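PDB 3TT2: GCN5-related N-acetyltransferase from Sphaerobacter thermophilus, which probably transfers an acyl group, most likely acetyl from acetyl-coenzyme A, to an acceptor substrate. Local coordinates for residues R12-I26 with W52-A66. Sequence-based numbering, arbitrary orientation.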
ATOM      1  N   ARG A  12     -13.687 -18.577 -25.733  1.00152.59           N
ATOM      2  CA  ARG A  12     -12.729 -17.833 -26.527  1.00149.92           C
ATOM      3  C   ARG A  12     -11.626 -17.214 -25.674  1.00144.72           C
ATOM      4  O   ARG A  12     -10.678 -16.628 -26.200  1.00148.26           O
ATOM      5  CB  ARG A  12     -13.459 -16.769 -27.344  1.00153.71           C
ATOM      6  CG  ARG A  12     -14.497 -17.343 -28.305  1.00160.01           C
ATOM      7  CD  ARG A  12     -15.366 -16.247 -28.907  1.00164.42           C
ATOM      8  NE  ARG A  12     -16.292 -16.753 -29.919  1.00174.60           N
ATOM      9  CZ  ARG A  12     -17.540 -17.142 -29.672  1.00177.90           C
ATOM     10  NH1 ARG A  12     -18.019 -17.090 -28.438  1.00174.56           N
ATOM     11  NH2 ARG A  12     -18.312 -17.585 -30.658  1.00184.26           N
ATOM     12  N   PHE A  13     -11.755 -17.339 -24.358  1.00138.89           N
ATOM     13  CA  PHE A  13     -10.822 -16.702 -23.427  1.00132.30           C
ATOM     14  C   PHE A  13      -9.762 -17.635 -22.829  1.00127.54           C
ATOM     15  O   PHE A  13     -10.071 -18.692 -22.269  1.00122.21           O
ATOM     16  CB  PHE A  13     -11.589 -15.978 -22.320  1.00126.92           C
ATOM     17  CG  PHE A  13     -12.319 -14.767 -22.800  1.00129.40           C
ATOM     18  CD1 PHE A  13     -13.559 -14.884 -23.402  1.00133.83           C
ATOM     19  CD2 PHE A  13     -11.755 -13.510 -22.665  1.00127.47           C
ATOM     20  CE1 PHE A  13     -14.229 -13.771 -23.852  1.00135.52           C
ATOM     21  CE2 PHE A  13     -12.417 -12.390 -23.110  1.00129.51           C
ATOM     22  CZ  PHE A  13     -13.656 -12.520 -23.706  1.00134.37           C
ATOM     23  N   ILE A  14      -8.508 -17.207 -22.943  1.00125.33           N
ATOM     24  CA  ILE A  14      -7.364 -17.978 -22.479  1.00119.83           C
ATOM     25  C   ILE A  14      -6.740 -17.298 -21.274  1.00110.83           C
ATOM     26  O   ILE A  14      -6.425 -16.106 -21.307  1.00108.22           O
ATOM     27  CB  ILE A  14      -6.299 -18.139 -23.600  1.00125.84           C
ATOM     28  CG1 ILE A  14      -6.480 -19.473 -24.344  1.00131.01           C
ATOM     29  CG2 ILE A  14      -4.871 -18.032 -23.043  1.00119.97           C
ATOM     30  CD1 ILE A  14      -7.803 -19.637 -25.090  1.00130.76           C
ATOM     31  N   ALA A  15      -6.581 -18.058 -20.201  1.00105.25           N
ATOM     32  CA  ALA A  15      -5.913 -17.560 -19.016  1.00 99.27           C
ATOM     33  C   ALA A  15      -4.498 -18.109 -19.015  1.00 99.09           C
ATOM     34  O   ALA A  15      -4.292 -19.291 -19.287  1.00105.01           O
ATOM     35  CB  ALA A  15      -6.660 -17.991 -17.780  1.00 98.11           C
ATOM     36  N   ARG A  16      -3.524 -17.255 -18.729  1.00 93.92           N
ATOM     37  CA  ARG A  16      -2.126 -17.651 -18.826  1.00 92.51           C
ATOM     38  C   ARG A  16      -1.268 -16.759 -17.938  1.00 92.25           C
ATOM     39  O   ARG A  16      -1.684 -15.653 -17.589  1.00 91.79           O
ATOM     40  CB  ARG A  16      -1.668 -17.571 -20.292  1.00 93.71           C
ATOM     41  CG  ARG A  16      -0.543 -16.589 -20.551  1.00 90.72           C
ATOM     42  CD  ARG A  16      -0.152 -16.530 -22.007  1.00102.05           C
ATOM     43  NE  ARG A  16      -0.647 -15.319 -22.649  1.00108.62           N
ATOM     44  CZ  ARG A  16       0.000 -14.157 -22.636  1.00110.72           C
ATOM     45  NH1 ARG A  16       1.166 -14.058 -22.013  1.00108.25           N
ATOM     46  NH2 ARG A  16      -0.516 -13.094 -23.244  1.00112.30           N
ATOM     47  N   ALA A  17      -0.076 -17.226 -17.578  1.00 90.73           N
ATOM     48  CA  ALA A  17       0.833 -16.412 -16.779  1.00 89.31           C
ATOM     49  C   ALA A  17       1.320 -15.216 -17.586  1.00 97.25           C
ATOM     50  O   ALA A  17       1.637 -15.348 -18.759  1.00103.03           O
ATOM     51  CB  ALA A  17       2.005 -17.232 -16.312  1.00 87.93           C
ATOM     52  N   PRO A  18       1.379 -14.036 -16.960  1.00 96.38           N
ATOM     53  CA  PRO A  18       1.938 -12.872 -17.653  1.00100.41           C
ATOM     54  C   PRO A  18       3.456 -12.933 -17.900  1.00105.56           C
ATOM     55  O   PRO A  18       4.223 -13.450 -17.080  1.00106.32           O
ATOM     56  CB  PRO A  18       1.604 -11.716 -16.705  1.00 90.54           C
ATOM     57  CG  PRO A  18       1.475 -12.339 -15.401  1.00 84.15           C
ATOM     58  CD  PRO A  18       0.830 -13.668 -15.649  1.00 89.29           C
ATOM     59  N   VAL A  19       3.858 -12.375 -19.040  1.00104.75           N
ATOM     60  CA  VAL A  19       5.247 -12.279 -19.474  1.00107.57           C
ATOM     61  C   VAL A  19       5.539 -10.778 -19.534  1.00107.49           C
ATOM     62  O   VAL A  19       4.637 -10.001 -19.831  1.00105.69           O
ATOM     63  CB  VAL A  19       5.385 -12.922 -20.885  1.00127.09           C
ATOM     64  CG1 VAL A  19       6.797 -12.782 -21.469  1.00129.46           C
ATOM     65  CG2 VAL A  19       4.958 -14.384 -20.843  1.00125.09           C
ATOM     66  N   PRO A  20       6.785 -10.355 -19.241  1.00107.59           N
ATOM     67  CA  PRO A  20       7.106  -8.917 -19.206  1.00109.35           C
ATOM     68  C   PRO A  20       6.683  -8.118 -20.448  1.00118.05           C
ATOM     69  O   PRO A  20       6.450  -6.910 -20.342  1.00119.06           O
ATOM     70  CB  PRO A  20       8.634  -8.895 -19.027  1.00110.96           C
ATOM     71  CG  PRO A  20       9.082 -10.338 -19.166  1.00113.70           C
ATOM     72  CD  PRO A  20       7.913 -11.162 -18.754  1.00107.28           C
ATOM     73  N   ALA A  21       6.579  -8.782 -21.596  1.00121.41           N
ATOM     74  CA  ALA A  21       6.100  -8.138 -22.817  1.00126.45           C
ATOM     75  C   ALA A  21       4.611  -7.768 -22.754  1.00117.82           C
ATOM     76  O   ALA A  21       4.099  -7.050 -23.621  1.00124.19           O
ATOM     77  CB  ALA A  21       6.385  -9.018 -24.027  1.00134.93           C
ATOM     78  N   ASP A  22       3.922  -8.263 -21.733  1.00106.77           N
ATOM     79  CA  ASP A  22       2.520  -7.924 -21.515  1.00110.94           C
ATOM     80  C   ASP A  22       2.379  -6.630 -20.720  1.00111.05           C
ATOM     81  O   ASP A  22       1.281  -6.089 -20.598  1.00111.38           O
ATOM     82  CB  ASP A  22       1.788  -9.050 -20.771  1.00111.67           C
ATOM     83  CG  ASP A  22       1.646 -10.319 -21.599  1.00114.02           C
ATOM     84  OD1 ASP A  22       1.542 -10.218 -22.842  1.00115.39           O
ATOM     85  OD2 ASP A  22       1.632 -11.418 -20.991  1.00108.92           O
ATOM     86  N   ALA A  23       3.486  -6.143 -20.171  1.00 91.42           N
ATOM     87  CA  ALA A  23       3.469  -4.881 -19.439  1.00 94.46           C
ATOM     88  C   ALA A  23       2.708  -3.749 -20.147  1.00 96.37           C
ATOM     89  O   ALA A  23       1.872  -3.096 -19.514  1.00 92.08           O
ATOM     90  CB  ALA A  23       4.887  -4.441 -19.078  1.00 95.77           C
ATOM     91  N   PRO A  24       2.995  -3.503 -21.451  1.00103.85           N
ATOM     92  CA  PRO A  24       2.259  -2.433 -22.136  1.00110.59           C
ATOM     93  C   PRO A  24       0.770  -2.714 -22.280  1.00114.06           C
ATOM     94  O   PRO A  24      -0.036  -1.815 -22.049  1.00115.79           O
ATOM     95  CB  PRO A  24       2.906  -2.399 -23.525  1.00113.97           C
ATOM     96  CG  PRO A  24       4.214  -3.074 -23.373  1.00110.88           C
ATOM     97  CD  PRO A  24       3.980  -4.127 -22.354  1.00104.28           C
ATOM     98  N   ALA A  25       0.418  -3.940 -22.658  1.00114.60           N
ATOM     99  CA  ALA A  25      -0.978  -4.304 -22.852  1.00116.95           C
ATOM    100  C   ALA A  25      -1.743  -4.149 -21.549  1.00113.21           C
ATOM    101  O   ALA A  25      -2.823  -3.557 -21.528  1.00114.28           O
ATOM    102  CB  ALA A  25      -1.085  -5.726 -23.364  1.00119.51           C
ATOM    103  N   ILE A  26      -1.149  -4.664 -20.469  1.00106.32           N
ATOM    104  CA  ILE A  26      -1.746  -4.677 -19.129  1.00 97.65           C
ATOM    105  C   ILE A  26      -1.889  -3.282 -18.518  1.00 92.19           C
ATOM    106  O   ILE A  26      -2.891  -2.976 -17.871  1.00 87.61           O
ATOM    107  CB  ILE A  26      -0.919  -5.555 -18.154  1.00 95.66           C
ATOM    108  CG1 ILE A  26      -0.927  -7.023 -18.596  1.00 98.69           C
ATOM    109  CG2 ILE A  26      -1.454  -5.439 -16.747  1.00 86.52           C
ATOM    110  CD1 ILE A  26       0.028  -7.910 -17.810  1.00 94.82           C
ATOM    111  N   TRP A  52       6.369  -5.433 -10.791  1.00 86.50           N
ATOM    112  CA  TRP A  52       6.659  -6.834 -11.066  1.00 85.93           C
ATOM    113  C   TRP A  52       8.032  -7.221 -10.554  1.00 94.53           C
ATOM    114  O   TRP A  52       8.459  -8.366 -10.718  1.00 93.36           O
ATOM    115  CB  TRP A  52       6.607  -7.107 -12.561  1.00 86.12           C
ATOM    116  CG  TRP A  52       5.249  -7.357 -13.086  1.00 85.06           C
ATOM    117  CD1 TRP A  52       4.109  -7.546 -12.362  1.00 85.06           C
ATOM    118  CD2 TRP A  52       4.872  -7.453 -14.465  1.00 90.59           C
ATOM    119  NE1 TRP A  52       3.042  -7.763 -13.203  1.00 86.56           N
ATOM    120  CE2 TRP A  52       3.483  -7.705 -14.502  1.00 92.23           C
ATOM    121  CE3 TRP A  52       5.572  -7.348 -15.674  1.00 87.68           C
ATOM    122  CZ2 TRP A  52       2.781  -7.854 -15.705  1.00 89.04           C
ATOM    123  CZ3 TRP A  52       4.873  -7.496 -16.856  1.00 88.83           C
ATOM    124  CH2 TRP A  52       3.493  -7.746 -16.865  1.00 88.44           C
ATOM    125  N   GLU A  53       8.730  -6.254  -9.960  1.00103.43           N
ATOM    126  CA  GLU A  53      10.084  -6.482  -9.476  1.00108.93           C
ATOM    127  C   GLU A  53      10.078  -7.556  -8.401  1.00102.16           C
ATOM    128  O   GLU A  53      10.890  -8.481  -8.431  1.00105.40           O
ATOM    129  CB  GLU A  53      10.731  -5.184  -8.963  1.00118.01           C
ATOM    130  CG  GLU A  53      11.205  -4.233 -10.084  1.00126.70           C
ATOM    131  CD  GLU A  53      12.267  -3.224  -9.642  1.00130.72           C
ATOM    132  OE1 GLU A  53      12.624  -3.194  -8.442  1.00130.77           O
ATOM    133  OE2 GLU A  53      12.753  -2.460 -10.507  1.00134.07           O
ATOM    134  N   GLY A  54       9.154  -7.444  -7.459  1.00 93.37           N
ATOM    135  CA  GLY A  54       9.047  -8.446  -6.418  1.00 94.77           C
ATOM    136  C   GLY A  54       8.593  -9.825  -6.870  1.00 96.82           C
ATOM    137  O   GLY A  54       9.297 -10.817  -6.677  1.00 97.02           O
ATOM    138  N   LEU A  55       7.429  -9.882  -7.510  1.00 95.20           N
ATOM    139  CA  LEU A  55       6.699 -11.144  -7.671  1.00 95.68           C
ATOM    140  C   LEU A  55       7.224 -12.159  -8.690  1.00 91.72           C
ATOM    141  O   LEU A  55       7.976 -11.815  -9.607  1.00 91.24           O
ATOM    142  CB  LEU A  55       5.194 -10.898  -7.869  1.00 98.27           C
ATOM    143  CG  LEU A  55       4.665 -10.027  -9.004  1.00 99.55           C
ATOM    144  CD1 LEU A  55       4.842 -10.708 -10.333  1.00105.79           C
ATOM    145  CD2 LEU A  55       3.209  -9.783  -8.758  1.00 97.06           C
ATOM    146  N   ASP A  56       6.782 -13.405  -8.521  1.00 89.59           N
ATOM    147  CA  ASP A  56       7.055 -14.472  -9.475  1.00 96.67           C
ATOM    148  C   ASP A  56       5.926 -14.412 -10.501  1.00 94.66           C
ATOM    149  O   ASP A  56       4.767 -14.693 -10.190  1.00 88.49           O
ATOM    150  CB  ASP A  56       7.038 -15.827  -8.740  1.00 97.61           C
ATOM    151  CG  ASP A  56       7.335 -17.035  -9.649  1.00103.15           C
ATOM    152  OD1 ASP A  56       7.603 -18.127  -9.088  1.00106.19           O
ATOM    153  OD2 ASP A  56       7.297 -16.916 -10.895  1.00104.72           O
ATOM    154  N   LEU A  57       6.276 -14.071 -11.737  1.00 93.92           N
ATOM    155  CA  LEU A  57       5.262 -13.850 -12.752  1.00 92.34           C
ATOM    156  C   LEU A  57       4.525 -15.140 -13.061  1.00 95.98           C
ATOM    157  O   LEU A  57       3.307 -15.132 -13.262  1.00 94.33           O
ATOM    158  CB  LEU A  57       5.890 -13.281 -14.015  1.00 92.77           C
ATOM    159  CG  LEU A  57       6.344 -11.828 -13.915  1.00 85.56           C
ATOM    160  CD1 LEU A  57       7.285 -11.484 -15.078  1.00 87.20           C
ATOM    161  CD2 LEU A  57       5.125 -10.930 -13.906  1.00 75.67           C
ATOM    162  N   GLY A  58       5.260 -16.248 -13.072  1.00101.68           N
ATOM    163  CA  GLY A  58       4.683 -17.524 -13.444  1.00102.72           C
ATOM    164  C   GLY A  58       3.609 -17.942 -12.465  1.00101.91           C
ATOM    165  O   GLY A  58       2.487 -18.261 -12.857  1.00100.22           O
ATOM    166  N   GLN A  59       3.981 -17.981 -11.190  1.00 96.74           N
ATOM    167  CA  GLN A  59       3.086 -18.380 -10.107  1.00 88.34           C
ATOM    168  C   GLN A  59       2.151 -17.337  -9.463  1.00 80.10           C
ATOM    169  O   GLN A  59       1.055 -17.676  -9.031  1.00 80.70           O
ATOM    170  CB  GLN A  59       3.881 -19.145  -9.041  1.00 88.08           C
ATOM    171  CG  GLN A  59       4.772 -20.281  -9.606  1.00 76.66           C
ATOM    172  CD  GLN A  59       4.055 -21.222 -10.586  1.00 79.63           C
ATOM    173  OE1 GLN A  59       2.824 -21.326 -10.602  1.00 76.49           O
ATOM    174  NE2 GLN A  59       4.841 -21.911 -11.412  1.00 84.89           N
ATOM    175  N   GLU A  60       2.601 -16.088  -9.366  1.00 78.95           N
ATOM    176  CA  GLU A  60       1.858 -15.038  -8.644  1.00 69.54           C
ATOM    177  C   GLU A  60       0.935 -14.065  -9.424  1.00 75.29           C
ATOM    178  O   GLU A  60       0.397 -13.124  -8.843  1.00 71.95           O
ATOM    179  CB  GLU A  60       2.790 -14.291  -7.698  1.00 67.20           C
ATOM    180  CG  GLU A  60       3.256 -15.204  -6.593  1.00 75.64           C
ATOM    181  CD  GLU A  60       4.523 -14.746  -5.897  1.00 90.45           C
ATOM    182  OE1 GLU A  60       4.818 -13.532  -5.881  1.00 94.63           O
ATOM    183  OE2 GLU A  60       5.235 -15.624  -5.360  1.00 97.15           O
ATOM    184  N   ALA A  61       0.766 -14.263 -10.728  1.00 78.98           N
ATOM    185  CA  ALA A  61      -0.119 -13.388 -11.492  1.00 78.01           C
ATOM    186  C   ALA A  61      -0.851 -14.163 -12.571  1.00 75.89           C
ATOM    187  O   ALA A  61      -0.396 -15.231 -12.996  1.00 79.13           O
ATOM    188  CB  ALA A  61       0.657 -12.242 -12.093  1.00 59.84           C
ATOM    189  N   VAL A  62      -1.992 -13.635 -13.001  1.00 65.41           N
ATOM    190  CA  VAL A  62      -2.740 -14.263 -14.088  1.00 68.06           C
ATOM    191  C   VAL A  62      -3.200 -13.226 -15.106  1.00 75.60           C
ATOM    192  O   VAL A  62      -3.495 -12.089 -14.747  1.00 77.52           O
ATOM    193  CB  VAL A  62      -3.950 -15.079 -13.560  1.00 78.60           C
ATOM    194  CG1 VAL A  62      -5.045 -14.163 -13.064  1.00 81.26           C
ATOM    195  CG2 VAL A  62      -4.498 -16.011 -14.637  1.00 81.58           C
ATOM    196  N   LEU A  63      -3.241 -13.616 -16.380  1.00 79.83           N
ATOM    197  CA  LEU A  63      -3.731 -12.744 -17.449  1.00 80.82           C
ATOM    198  C   LEU A  63      -4.809 -13.443 -18.272  1.00 84.43           C
ATOM    199  O   LEU A  63      -4.566 -14.503 -18.840  1.00 91.88           O
ATOM    200  CB  LEU A  63      -2.577 -12.330 -18.355  1.00 77.02           C
ATOM    201  CG  LEU A  63      -2.937 -11.642 -19.667  1.00 81.92           C
ATOM    202  CD1 LEU A  63      -3.692 -10.383 -19.357  1.00 80.96           C
ATOM    203  CD2 LEU A  63      -1.677 -11.330 -20.453  1.00 85.21           C
ATOM    204  N   VAL A  64      -6.004 -12.862 -18.331  1.00 83.47           N
ATOM    205  CA  VAL A  64      -7.047 -13.409 -19.191  1.00 88.85           C
ATOM    206  C   VAL A  64      -6.938 -12.728 -20.547  1.00 91.08           C
ATOM    207  O   VAL A  64      -7.135 -11.524 -20.666  1.00 91.11           O
ATOM    208  CB  VAL A  64      -8.474 -13.208 -18.605  1.00 87.74           C
ATOM    209  CG1 VAL A  64      -9.527 -13.722 -19.565  1.00 92.42           C
ATOM    210  CG2 VAL A  64      -8.616 -13.918 -17.283  1.00 84.19           C
ATOM    211  N   VAL A  65      -6.603 -13.498 -21.570  1.00 96.19           N
ATOM    212  CA  VAL A  65      -6.441 -12.913 -22.887  1.00100.83           C
ATOM    213  C   VAL A  65      -7.740 -13.041 -23.654  1.00108.28           C
ATOM    214  O   VAL A  65      -8.354 -14.110 -23.695  1.00113.07           O
ATOM    215  CB  VAL A  65      -5.264 -13.529 -23.659  1.00101.46           C
ATOM    216  CG1 VAL A  65      -5.277 -13.072 -25.124  1.00112.60           C
ATOM    217  CG2 VAL A  65      -3.965 -13.138 -22.994  1.00 96.19           C
ATOM    218  N   ALA A  66      -8.178 -11.929 -24.228  1.00111.82           N
ATOM    219  CA  ALA A  66      -9.400 -11.919 -25.007  1.00118.29           C
ATOM    220  C   ALA A  66      -9.122 -12.468 -26.413  1.00126.43           C
ATOM    221  O   ALA A  66      -7.971 -12.477 -26.863  1.00120.89           O
ATOM    222  CB  ALA A  66      -9.975 -10.504 -25.062  1.00119.94           C
TER
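Arg16 and Leu63 form a hydrogen-bonded antiparallel pair and send their side chains the same way, side by side; Leu63 CD2 lies over one face of the guanidinium, 3.5 Å from Arg16 NH2. Val65 CG2 adds a second methyl against that nitrogen. The arginine chain bends at chi3 (105°), which turns its end toward Asp22. There Arg16 NH1 makes a salt bridge to the syn lone pair of Asp22 OD2 at 2.9 Å, tilted from the guanidinium plane, while Val19 N reaches the same oxygen from above the carboxylate plane at 3.1 Å. Leu63, with CG anti to the backbone N (chi1 169°), also brings CD2 against Asp22 OD2. An alanine in place of Asp22 would probably leave the Arg16 guanidinium without its countercharge and Val19 N without its acceptor. Farther along, Leu57 CD2 sits over the centre of one face of the Trp52 ring, Ile26 CD1 meets the ring's edge 3.5 Å from Trp52 CZ2, and Trp52 NE1 hydrogen-bonds to Tyr74 OH. Pro18 CG packs on Ala61 CB at 3.4 Å. Strand 14-16 is outermost on its side of the N-terminal GNAT domain; Asp22 OD2, gripped by two donors, ties it to the turn before helix 23-36, its charge probably offsetting that of Arg16.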